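Local coordinates for protein bifunctional enzyme cysn/cysc (Mycobacterium tuberculosis, PDB 4BZP) that phosphorylates adenosine-5'-phosphosulfate at the 3' position with ATP, as the kinase domain of the bifunctional sulfate-activating enzyme, at residues V8-L13 and S20-V25; Q116-R121 and G125-A130; K129-E134 and T139-P144; Y145-P148 and L153-T156. One frame throughout, in Å; residues are numbered along the deposited sequence. Where two conformers were deposited one is given.

Contact 1: V8-L13 and S20-V25; sequences VWFTGL and SVAMLV. With ADP (adenosine-5'-diphosphate), chain C.
Phe10, on strand 6-11, sends its ring across to Val21 and Ala22 of helix 18-31, and this one aromatic side chain carries almost the whole contact. The tight part lies along the far rim of the ring. Phe10 CE1 reaches Ala22 CB at 3.8 Å, while on the other flank Phe10 CE2 comes to 4.0 Å from Val21 CG1, and between them CZ lies near the backbone N of Ala22. The small methyl of Ala22 lets the ring approach the helix backbone closely. Val21 meets it with one branch: CG1 stands anti to its own backbone N (chi1 177°), which aims that methyl at the ring. Phe10 was modelled in two conformers, so these distances belong to one of them. All three residues are buried, and the joint is purely apolar.

Towards the nucleotide the packing against the strand gives out and the helix turns polar. Ser20, partly exposed and well clear of the strand, turns to ADP, where O2A accepts two bonds from this one residue: from Ser20 N at 2.9 Å and from Ser20 OG at 2.7 Å. With Lys18 and Ser19 also binding ADP, the arrangement illustrates a Walker A element, in which strand, phosphate-binding loop and helix form one unit whose apolar side faces the sheet.

Around this joint, strand 6-11 runs between strands 79-82 and 106-111; Leu81 covers Ala22 and Val25, Val109 and Cys111 flank Phe10, and helix 161-173 packs on Val8 and Val21.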
# COMPACT_ATOMS: atom_id res chain seq x y z
N VAL A 8 9.14 -1.82 -11.78
CA VAL A 8 10.06 -2.84 -12.20
C VAL A 8 9.86 -4.06 -11.31
O VAL A 8 10.08 -3.98 -10.11
CB VAL A 8 11.51 -2.34 -12.09
CG1 VAL A 8 12.47 -3.44 -12.55
CG2 VAL A 8 11.70 -1.09 -12.91
N TRP A 9 9.45 -5.17 -11.89
CA TRP A 9 9.10 -6.41 -11.19
C TRP A 9 10.20 -7.39 -11.48
O TRP A 9 10.31 -7.94 -12.62
CB TRP A 9 7.76 -6.92 -11.69
CG TRP A 9 7.12 -7.99 -10.89
CD1 TRP A 9 7.29 -9.31 -11.03
CD2 TRP A 9 6.17 -7.80 -9.81
NE1 TRP A 9 6.53 -9.97 -10.08
CE2 TRP A 9 5.81 -9.07 -9.35
CE3 TRP A 9 5.58 -6.70 -9.20
CZ2 TRP A 9 4.88 -9.25 -8.30
CZ3 TRP A 9 4.69 -6.92 -8.16
CH2 TRP A 9 4.39 -8.15 -7.75
N PHE A 10 11.05 -7.66 -10.50
CA PHE A 10 12.05 -8.64 -10.68
C PHE A 10 11.49 -10.04 -10.58
O PHE A 10 10.36 -10.36 -10.10
CB PHE A 10 13.16 -8.48 -9.66
CG PHE A 10 13.97 -7.25 -9.85
CD1 PHE A 10 13.56 -6.06 -9.29
CD2 PHE A 10 15.13 -7.27 -10.60
CE1 PHE A 10 14.27 -4.91 -9.49
CE2 PHE A 10 15.85 -6.12 -10.81
CZ PHE A 10 15.45 -4.94 -10.20
N THR A 11 12.31 -10.94 -11.04
CA THR A 11 12.03 -12.37 -10.83
C THR A 11 13.34 -13.12 -11.00
O THR A 11 14.19 -12.72 -11.78
CB THR A 11 10.92 -12.88 -11.78
OG1 THR A 11 10.70 -14.28 -11.52
CG2 THR A 11 11.27 -12.66 -13.25
N GLY A 12 13.52 -14.17 -10.23
CA GLY A 12 14.70 -15.01 -10.27
C GLY A 12 14.89 -15.74 -8.96
O GLY A 12 14.32 -15.37 -7.93
N LEU A 13 15.79 -16.71 -8.99
CA LEU A 13 16.09 -17.49 -7.85
C LEU A 13 16.59 -16.68 -6.66
O LEU A 13 17.14 -15.60 -6.81
CB LEU A 13 17.14 -18.56 -8.19
CG LEU A 13 16.74 -19.57 -9.24
CD1 LEU A 13 17.93 -20.47 -9.57
CD2 LEU A 13 15.58 -20.44 -8.80
N SER A 20 19.93 -6.69 -4.73
CA SER A 20 21.15 -5.88 -4.93
C SER A 20 20.93 -4.90 -6.06
O SER A 20 21.27 -3.72 -5.94
CB SER A 20 22.33 -6.74 -5.30
OG SER A 20 22.69 -7.69 -4.31
N VAL A 21 20.36 -5.35 -7.18
CA VAL A 21 20.08 -4.46 -8.28
C VAL A 21 19.03 -3.43 -7.93
O VAL A 21 19.18 -2.24 -8.19
CB VAL A 21 19.73 -5.23 -9.57
CG1 VAL A 21 19.36 -4.26 -10.69
CG2 VAL A 21 20.89 -6.12 -10.01
N ALA A 22 17.94 -3.84 -7.31
CA ALA A 22 16.87 -2.93 -6.95
C ALA A 22 17.38 -1.81 -6.07
O ALA A 22 17.05 -0.66 -6.29
CB ALA A 22 15.74 -3.72 -6.24
N MET A 23 18.16 -2.16 -5.05
CA MET A 23 18.67 -1.17 -4.10
C MET A 23 19.59 -0.17 -4.78
O MET A 23 19.56 1.00 -4.44
CB MET A 23 19.37 -1.84 -2.92
CG MET A 23 18.43 -2.70 -2.07
SD MET A 23 17.27 -1.69 -1.14
CE MET A 23 18.21 -0.89 0.13
N LEU A 24 20.43 -0.64 -5.71
CA LEU A 24 21.35 0.26 -6.37
C LEU A 24 20.62 1.14 -7.36
O LEU A 24 20.91 2.33 -7.49
CB LEU A 24 22.49 -0.50 -7.04
CG LEU A 24 23.53 0.44 -7.70
CD1 LEU A 24 24.08 1.50 -6.78
CD2 LEU A 24 24.67 -0.41 -8.19
N VAL A 25 19.63 0.63 -8.07
CA VAL A 25 18.80 1.47 -8.91
C VAL A 25 18.10 2.53 -8.07
O VAL A 25 18.08 3.70 -8.45
CB VAL A 25 17.75 0.65 -9.70
CG1 VAL A 25 16.74 1.53 -10.40
CG2 VAL A 25 18.39 -0.29 -10.69
PB ADP C . 18.22 -11.86 -4.37
O1B ADP C . 17.90 -13.01 -3.35
O2B ADP C . 17.77 -12.17 -5.76
O3B ADP C . 17.80 -10.53 -3.83
PA ADP C . 20.91 -10.83 -3.88
O1A ADP C . 20.88 -10.90 -2.40
O2A ADP C . 20.72 -9.48 -4.50
O3A ADP C . 19.83 -11.83 -4.45
O5' ADP C . 22.25 -11.44 -4.53
C5' ADP C . 22.94 -12.47 -3.87
C4' ADP C . 24.37 -11.97 -3.66
O4' ADP C . 25.07 -12.14 -4.88
C3' ADP C . 24.58 -10.52 -3.20
O3' ADP C . 25.03 -10.52 -1.87
C2' ADP C . 25.73 -10.05 -4.03
O2' ADP C . 26.88 -9.96 -3.14
C1' ADP C . 25.99 -11.08 -5.08
N9 ADP C . 25.71 -10.56 -6.42
C8 ADP C . 24.46 -10.32 -6.92
N7 ADP C . 24.49 -9.84 -8.18
C5 ADP C . 25.82 -9.82 -8.50
C6 ADP C . 26.52 -9.39 -9.69
N6 ADP C . 25.87 -8.96 -10.79
N1 ADP C . 27.87 -9.48 -9.61
C2 ADP C . 28.51 -9.92 -8.53
N3 ADP C . 27.93 -10.31 -7.36
C4 ADP C . 26.59 -10.21 -7.34

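Contact 2: Q116-R121 and G125-A130; sequences QDCERR and GLYAKA. With ADP (adenosine-5'-diphosphate), chain C.
Glu119 and Tyr127 bring helices 115-121 and 126-131 within 6.0 Å of each other, CA to CA, across a short connection that ends in Gly125 at the N-cap position of the second helix. The Tyr127 ring lies flat against the first helix. Glu119 CA sits 3.9 Å from the ring centroid and only 10° off its normal, a CH-pi contact made by the backbone itself. Over the same ring, Glu119 CB meets Tyr127 CD2 at 3.8 Å. With CG anti to the backbone N (chi1 -176°), the rest of the glutamate runs on past CD2 and CB of Tyr127, its carboxylate plane turned 33° from the ring, to a salt bridge between its OE1 and Arg131 NH2. At the other end of the ring, Tyr127 OH comes within 3.4 Å of Cys118 CB and is hydrogen-bonded to Ser14 O, so that a buried hydroxyl finds its partner in the phosphate-binding loop. Asp122, from the connection, accepts bonds from the backbone N of Tyr127 and Ala128, tying down the start of the second helix.

Arg121 leads away from this packing to the nucleotide. ADP C8 lies 3.4 Å above one face of its guanidinium, toward the rim, while NH1 donates to Gly15 O. A helical pair that carries a nucleotide-contacting arginine beside the P-loop is consistent with the lid region of P-loop kinases.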
# COMPACT_ATOMS: atom_id res chain seq x y z
N GLN A 116 23.62 -22.92 -9.46
CA GLN A 116 24.95 -23.14 -8.90
C GLN A 116 25.60 -21.85 -8.44
O GLN A 116 26.25 -21.83 -7.40
CB GLN A 116 25.86 -23.86 -9.91
CG GLN A 116 25.63 -25.36 -9.96
CD GLN A 116 26.80 -26.10 -10.60
OE1 GLN A 116 27.87 -25.52 -10.83
NE2 GLN A 116 26.60 -27.37 -10.89
N ASP A 117 25.42 -20.81 -9.24
CA ASP A 117 26.01 -19.53 -8.89
C ASP A 117 25.25 -18.94 -7.71
O ASP A 117 25.84 -18.34 -6.79
CB ASP A 117 25.97 -18.52 -10.04
CG ASP A 117 26.82 -18.82 -11.23
OD1 ASP A 117 27.64 -19.73 -11.17
OD2 ASP A 117 26.66 -18.02 -12.24
N CYS A 118 23.93 -19.02 -7.71
CA CYS A 118 23.14 -18.49 -6.57
C CYS A 118 23.48 -19.17 -5.27
O CYS A 118 23.58 -18.52 -4.21
CB CYS A 118 21.65 -18.70 -6.83
SG CYS A 118 20.94 -17.71 -8.20
N GLU A 119 23.63 -20.49 -5.34
CA GLU A 119 23.98 -21.27 -4.17
C GLU A 119 25.39 -20.95 -3.68
O GLU A 119 25.61 -20.93 -2.45
CB GLU A 119 23.79 -22.76 -4.42
CG GLU A 119 24.08 -23.58 -3.17
CD GLU A 119 23.43 -24.94 -3.20
OE1 GLU A 119 23.05 -25.42 -4.27
OE2 GLU A 119 23.26 -25.52 -2.09
N ARG A 120 26.33 -20.72 -4.58
CA ARG A 120 27.65 -20.27 -4.10
C ARG A 120 27.64 -18.89 -3.47
O ARG A 120 28.32 -18.68 -2.44
CB ARG A 120 28.68 -20.28 -5.21
CG ARG A 120 30.06 -19.84 -4.72
CD ARG A 120 30.65 -20.74 -3.62
NE ARG A 120 31.90 -20.24 -3.00
CZ ARG A 120 31.97 -19.45 -1.92
NH1 ARG A 120 30.88 -18.96 -1.32
NH2 ARG A 120 33.15 -19.08 -1.48
N ARG A 121 26.76 -18.01 -3.93
CA ARG A 121 26.57 -16.72 -3.30
C ARG A 121 25.97 -16.90 -1.87
O ARG A 121 26.52 -16.43 -0.85
CB ARG A 121 25.69 -15.83 -4.19
CG ARG A 121 26.36 -15.35 -5.47
CD ARG A 121 25.27 -14.88 -6.42
NE ARG A 121 25.86 -14.27 -7.59
CZ ARG A 121 25.15 -13.62 -8.50
NH1 ARG A 121 23.87 -13.40 -8.30
NH2 ARG A 121 25.74 -13.10 -9.58
N GLY A 125 22.52 -17.45 3.87
CA GLY A 125 22.55 -18.83 4.35
C GLY A 125 21.27 -19.60 4.15
O GLY A 125 21.09 -20.66 4.73
N LEU A 126 20.36 -19.14 3.31
CA LEU A 126 19.10 -19.82 3.04
C LEU A 126 19.35 -21.11 2.28
O LEU A 126 18.66 -22.12 2.52
CB LEU A 126 18.19 -18.90 2.18
CG LEU A 126 17.76 -17.64 2.93
CD1 LEU A 126 16.97 -16.78 1.93
CD2 LEU A 126 16.93 -17.94 4.18
N TYR A 127 20.29 -21.16 1.34
CA TYR A 127 20.61 -22.43 0.63
C TYR A 127 21.16 -23.41 1.65
O TYR A 127 20.79 -24.59 1.59
CB TYR A 127 21.60 -22.26 -0.53
CG TYR A 127 20.94 -21.66 -1.76
CD1 TYR A 127 20.88 -20.30 -1.91
CD2 TYR A 127 20.40 -22.46 -2.75
CE1 TYR A 127 20.26 -19.74 -3.05
CE2 TYR A 127 19.78 -21.96 -3.85
CZ TYR A 127 19.71 -20.58 -4.01
OH TYR A 127 19.03 -20.07 -5.10
N ALA A 128 22.04 -22.97 2.55
CA ALA A 128 22.57 -23.92 3.57
C ALA A 128 21.43 -24.47 4.41
O ALA A 128 21.42 -25.68 4.70
CB ALA A 128 23.61 -23.24 4.43
N LYS A 129 20.46 -23.65 4.80
CA LYS A 129 19.30 -24.17 5.55
C LYS A 129 18.52 -25.16 4.68
O LYS A 129 18.07 -26.26 5.19
CB LYS A 129 18.38 -23.06 5.99
CG LYS A 129 18.77 -22.38 7.25
CD LYS A 129 17.59 -21.60 7.80
CE LYS A 129 17.93 -20.79 9.02
NZ LYS A 129 16.67 -20.57 9.77
N ALA A 130 18.27 -24.86 3.42
CA ALA A 130 17.49 -25.75 2.55
C ALA A 130 18.18 -27.09 2.43
O ALA A 130 17.51 -28.16 2.49
CB ALA A 130 17.29 -25.12 1.18
PB ADP C . 18.22 -11.86 -4.37
O1B ADP C . 17.90 -13.01 -3.35
O2B ADP C . 17.77 -12.17 -5.76
O3B ADP C . 17.80 -10.53 -3.83
PA ADP C . 20.91 -10.83 -3.88
O1A ADP C . 20.88 -10.90 -2.40
O2A ADP C . 20.72 -9.48 -4.50
O3A ADP C . 19.83 -11.83 -4.45
O5' ADP C . 22.25 -11.44 -4.53
C5' ADP C . 22.94 -12.47 -3.87
C4' ADP C . 24.37 -11.97 -3.66
O4' ADP C . 25.07 -12.14 -4.88
C3' ADP C . 24.58 -10.52 -3.20
O3' ADP C . 25.03 -10.52 -1.87
C2' ADP C . 25.73 -10.05 -4.03
O2' ADP C . 26.88 -9.96 -3.14
C1' ADP C . 25.99 -11.08 -5.08
N9 ADP C . 25.71 -10.56 -6.42
C8 ADP C . 24.46 -10.32 -6.92
N7 ADP C . 24.49 -9.84 -8.18
C5 ADP C . 25.82 -9.82 -8.50
C6 ADP C . 26.52 -9.39 -9.69
N6 ADP C . 25.87 -8.96 -10.79
N1 ADP C . 27.87 -9.48 -9.61
C2 ADP C . 28.51 -9.92 -8.53
N3 ADP C . 27.93 -10.31 -7.36
C4 ADP C . 26.59 -10.21 -7.34

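Contact 3: K129-E134 and T139-P144; sequences KARAGE and TGIDSP. With EDO (1,2-ethanediol), chain E.
Ile141 supplies the largest buried surface here, laying its side chain against Ala130 and the guanidinium of Arg131 at the end of helix 126-131. Its CD1 does most of the work. The atom rests 3.8 Å from Ala130 CB and, at the same time, lies 4.0 Å above the plane of the Arg131 guanidinium, over its centre. The second branch goes to the rim of that group, with Ile141 CG2 at 3.8 Å from Arg131 NH1.

Arg131 begins by pointing away from the loop and has to return. A bend at chi2 (-54°) brings the guanidinium back over the isoleucine, and its bond to Glu119 probably fixes how the flat group is turned. A charged plane thus offers its face to an aliphatic chain while a carboxylate holds NH2. Ala130 adds a small, close methyl at the helix side.

Local bonds shape the backbone on both sides. The helix finishes in a Schellman motif at Gly133, where Glu134 N donates to Lys129 O at 2.9 Å. In the loop, Gly140 N bonds to Ser143 O at 2.9 Å, and the carboxylate of Asp142 accepts from the backbone N of His137 and Phe138.

The contact lies at the surface, with the Ile141 side chain about 13 Å from the bound ADP. Tyr127, one turn back on helix 126-131, also touches Ile141, while Thr139 leans on Pro87 and Tyr145 in the chain leading to strand 153-155.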
# COMPACT_ATOMS: atom_id res chain seq x y z
N LYS A 129 20.46 -23.65 4.80
CA LYS A 129 19.30 -24.17 5.55
C LYS A 129 18.52 -25.16 4.68
O LYS A 129 18.07 -26.26 5.19
CB LYS A 129 18.38 -23.06 5.99
CG LYS A 129 18.77 -22.38 7.25
CD LYS A 129 17.59 -21.60 7.80
CE LYS A 129 17.93 -20.79 9.02
NZ LYS A 129 16.67 -20.57 9.77
N ALA A 130 18.27 -24.86 3.42
CA ALA A 130 17.49 -25.75 2.55
C ALA A 130 18.18 -27.09 2.43
O ALA A 130 17.51 -28.16 2.49
CB ALA A 130 17.29 -25.12 1.18
N ARG A 131 19.48 -27.09 2.25
CA ARG A 131 20.21 -28.34 2.06
C ARG A 131 20.24 -29.15 3.34
O ARG A 131 20.36 -30.39 3.22
CB ARG A 131 21.63 -28.09 1.63
CG ARG A 131 21.80 -27.48 0.29
CD ARG A 131 21.12 -28.20 -0.83
NE ARG A 131 21.40 -27.67 -2.15
CZ ARG A 131 20.92 -28.15 -3.28
NH1 ARG A 131 20.07 -29.18 -3.25
NH2 ARG A 131 21.21 -27.56 -4.45
N ALA A 132 20.10 -28.53 4.50
CA ALA A 132 20.07 -29.21 5.77
C ALA A 132 18.63 -29.67 6.10
O ALA A 132 18.43 -30.22 7.17
CB ALA A 132 20.55 -28.32 6.84
N GLY A 133 17.66 -29.39 5.22
CA GLY A 133 16.25 -29.75 5.46
C GLY A 133 15.50 -28.83 6.38
O GLY A 133 14.39 -29.13 6.84
N GLU A 134 16.06 -27.66 6.67
CA GLU A 134 15.44 -26.72 7.58
C GLU A 134 14.46 -25.78 6.89
O GLU A 134 13.68 -25.07 7.56
CB GLU A 134 16.51 -25.90 8.32
CG GLU A 134 17.29 -26.74 9.31
CD GLU A 134 18.44 -26.00 9.93
OE1 GLU A 134 18.41 -24.74 9.95
OE2 GLU A 134 19.40 -26.73 10.32
N THR A 139 12.33 -22.60 -3.65
CA THR A 139 12.34 -22.47 -5.11
C THR A 139 13.73 -22.76 -5.67
O THR A 139 14.74 -22.25 -5.22
CB THR A 139 11.91 -21.05 -5.49
OG1 THR A 139 10.56 -20.85 -5.05
CG2 THR A 139 11.99 -20.84 -6.95
N GLY A 140 13.77 -23.64 -6.67
CA GLY A 140 15.02 -24.06 -7.29
C GLY A 140 15.57 -25.36 -6.77
O GLY A 140 16.48 -25.95 -7.40
N ILE A 141 15.07 -25.81 -5.64
CA ILE A 141 15.54 -27.05 -4.99
C ILE A 141 14.40 -28.04 -4.92
O ILE A 141 14.43 -29.07 -5.62
CB ILE A 141 16.14 -26.80 -3.61
CG1 ILE A 141 17.44 -26.01 -3.77
CG2 ILE A 141 16.45 -28.15 -2.94
CD1 ILE A 141 17.99 -25.54 -2.49
N ASP A 142 13.38 -27.70 -4.15
CA ASP A 142 12.20 -28.62 -4.04
C ASP A 142 10.89 -27.91 -4.29
O ASP A 142 9.86 -28.31 -3.80
CB ASP A 142 12.25 -29.38 -2.73
CG ASP A 142 12.04 -28.52 -1.56
OD1 ASP A 142 12.59 -27.40 -1.53
OD2 ASP A 142 11.38 -28.94 -0.58
N SER A 143 10.93 -26.87 -5.13
CA SER A 143 9.77 -26.19 -5.62
C SER A 143 10.20 -25.53 -6.94
O SER A 143 11.30 -25.02 -7.05
CB SER A 143 9.32 -25.12 -4.60
OG SER A 143 8.06 -24.56 -4.99
N PRO A 144 9.34 -25.49 -7.92
CA PRO A 144 9.81 -25.05 -9.24
C PRO A 144 9.99 -23.56 -9.43
O PRO A 144 9.23 -22.75 -8.84
CB PRO A 144 8.71 -25.52 -10.16
CG PRO A 144 7.45 -25.48 -9.32
CD PRO A 144 7.94 -25.94 -7.97
C1 EDO E . 22.72 -24.43 7.83
O1 EDO E . 23.95 -24.33 8.55
C2 EDO E . 21.68 -24.86 8.82
O2 EDO E . 22.19 -25.98 9.53

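Contact 4: Y145-P148 and L153-T156; sequences YQRP and LRLT. With EDO (1,2-ethanediol), chain G; EDO (1,2-ethanediol), chain F.
Arg147 and Arg154 bring their guanidinium groups together with Arg147 NH2 and Arg154 NH1 only 3.4 Å apart, two donors and no bond. The planes are 21° from parallel, though the side chains themselves cross at about a right angle. Asp112 probably offsets the two charges: its OD1 takes a salt bridge from Arg147 NH1 and its OD2 one from Arg154 NH1, so the pair is gathered round a carboxylate. A water completes the link. It lies in plane at the edge of the Arg154 guanidinium, accepting from NH1 at 2.8 Å and donating to Pro148 O at 2.7 Å. Arg154 was modelled in two conformers, and this geometry describes one.

Strand 153-155 is an outermost strand of the five-stranded parallel sheet of this P-loop kinase fold, and backbone bonds of Leu153 and Leu155 to Phe110 and Asp112 probably keep Arg154 beside the carboxylate. Past that, the backbone N of Arg154 donates to O1 of an ethanediol, probably from the crystallisation liquor, at 2.9 Å.

On the loop side, a bend at chi3 (60°) folds Arg147 so that NH1 also reaches O2 of a second ethanediol at 2.7 Å, close to Arg147's own CG. Tyr145 touches that molecule too, CD2 lying 3.4 Å from its C2. Farther out, Tyr145 OH is hydrogen-bonded to Thr11 OG1 on strand 6-11, and Gln146 binds Arg92 through its backbone O and Ala89 through OE1.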
# COMPACT_ATOMS: atom_id res chain seq x y z
N TYR A 145 10.98 -23.22 -10.23
CA TYR A 145 11.11 -21.86 -10.74
C TYR A 145 10.72 -21.95 -12.23
O TYR A 145 11.31 -22.77 -12.96
CB TYR A 145 12.52 -21.27 -10.55
CG TYR A 145 12.62 -19.86 -11.07
CD1 TYR A 145 11.98 -18.83 -10.38
CD2 TYR A 145 13.17 -19.58 -12.30
CE1 TYR A 145 12.00 -17.54 -10.87
CE2 TYR A 145 13.16 -18.29 -12.81
CZ TYR A 145 12.56 -17.27 -12.10
OH TYR A 145 12.45 -15.99 -12.63
N GLN A 146 9.73 -21.19 -12.67
CA GLN A 146 9.29 -21.19 -14.09
C GLN A 146 9.98 -20.00 -14.75
O GLN A 146 9.63 -18.84 -14.46
CB GLN A 146 7.79 -21.08 -14.16
CG GLN A 146 7.10 -22.29 -13.51
CD GLN A 146 5.61 -22.25 -13.58
OE1 GLN A 146 4.97 -21.20 -13.78
NE2 GLN A 146 5.01 -23.43 -13.40
N ARG A 147 10.91 -20.25 -15.64
CA ARG A 147 11.74 -19.18 -16.19
C ARG A 147 10.88 -18.30 -17.08
O ARG A 147 10.11 -18.79 -17.85
CB ARG A 147 12.86 -19.75 -17.04
CG ARG A 147 13.92 -20.41 -16.23
CD ARG A 147 14.88 -21.22 -17.14
NE ARG A 147 15.55 -20.39 -18.13
CZ ARG A 147 16.63 -19.63 -17.91
NH1 ARG A 147 17.21 -19.62 -16.75
NH2 ARG A 147 17.12 -18.91 -18.91
N PRO A 148 11.03 -16.97 -16.99
CA PRO A 148 10.35 -16.07 -17.88
C PRO A 148 10.69 -16.31 -19.37
O PRO A 148 11.85 -16.47 -19.69
CB PRO A 148 10.91 -14.72 -17.46
CG PRO A 148 11.24 -14.86 -16.04
CD PRO A 148 11.69 -16.27 -15.88
N LEU A 153 13.70 -7.50 -19.78
CA LEU A 153 15.13 -7.38 -19.66
C LEU A 153 15.63 -8.62 -18.95
O LEU A 153 15.04 -9.09 -17.97
CB LEU A 153 15.47 -6.14 -18.84
CG LEU A 153 16.95 -5.88 -18.55
CD1 LEU A 153 17.74 -5.66 -19.84
CD2 LEU A 153 17.08 -4.69 -17.62
N ARG A 154 16.73 -9.18 -19.40
CA ARG A 154 17.37 -10.33 -18.79
C ARG A 154 18.71 -9.86 -18.28
O ARG A 154 19.55 -9.40 -19.06
CB ARG A 154 17.53 -11.46 -19.82
CG ARG A 154 18.16 -12.74 -19.26
CD ARG A 154 18.40 -13.86 -20.29
NE ARG A 154 17.27 -13.97 -21.19
CZ ARG A 154 16.34 -14.91 -21.05
NH1 ARG A 154 16.44 -15.80 -20.08
NH2 ARG A 154 15.33 -14.95 -21.88
N LEU A 155 18.95 -9.92 -16.98
CA LEU A 155 20.21 -9.55 -16.33
C LEU A 155 21.04 -10.79 -16.13
O LEU A 155 20.52 -11.80 -15.66
CB LEU A 155 19.96 -8.88 -15.00
CG LEU A 155 19.16 -7.57 -15.06
CD1 LEU A 155 18.89 -7.00 -13.67
CD2 LEU A 155 19.87 -6.53 -15.92
N THR A 156 22.33 -10.74 -16.44
CA THR A 156 23.17 -11.89 -16.42
C THR A 156 24.39 -11.66 -15.50
O THR A 156 24.89 -10.53 -15.38
CB THR A 156 23.61 -12.27 -17.85
OG1 THR A 156 24.24 -11.16 -18.41
CG2 THR A 156 22.42 -12.67 -18.65
C1 EDO G . 16.82 -9.42 -22.91
O1 EDO G . 17.45 -8.44 -22.13
C2 EDO G . 15.37 -9.14 -23.20
O2 EDO G . 14.64 -9.83 -22.22
C1 EDO F . 17.97 -19.62 -13.09
O1 EDO F . 18.36 -18.30 -13.35
C2 EDO F . 16.48 -19.57 -13.27
O2 EDO F . 16.23 -20.42 -14.35
O HOH W 1 14.25 -17.57 -20.03

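In the fold
From the N terminus, contact 1 closes first, joining strand 6-11 to helix 18-31 across the phosphate-binding loop. The other three follow along the chain, none nested in or crossing another, with contacts 2 and 3 overlapping at their shared residues. Contact 2 closes the short turn between helices 115-121 and 126-131, and contact 3 starts where it ends, sharing Lys129 and Ala130 with it and folding the following loop back on the same helix. Contact 4 then closes the last turn before strand 153-155. Leu13 relates these parts: it packs on Cys118 and Tyr127, on Thr139 and Gly140, and on Tyr145. Contacts 1 and 2 both touch ADP, whereas contacts 1 and 4 reach the same parallel sheet, their centres about 11 Å apart.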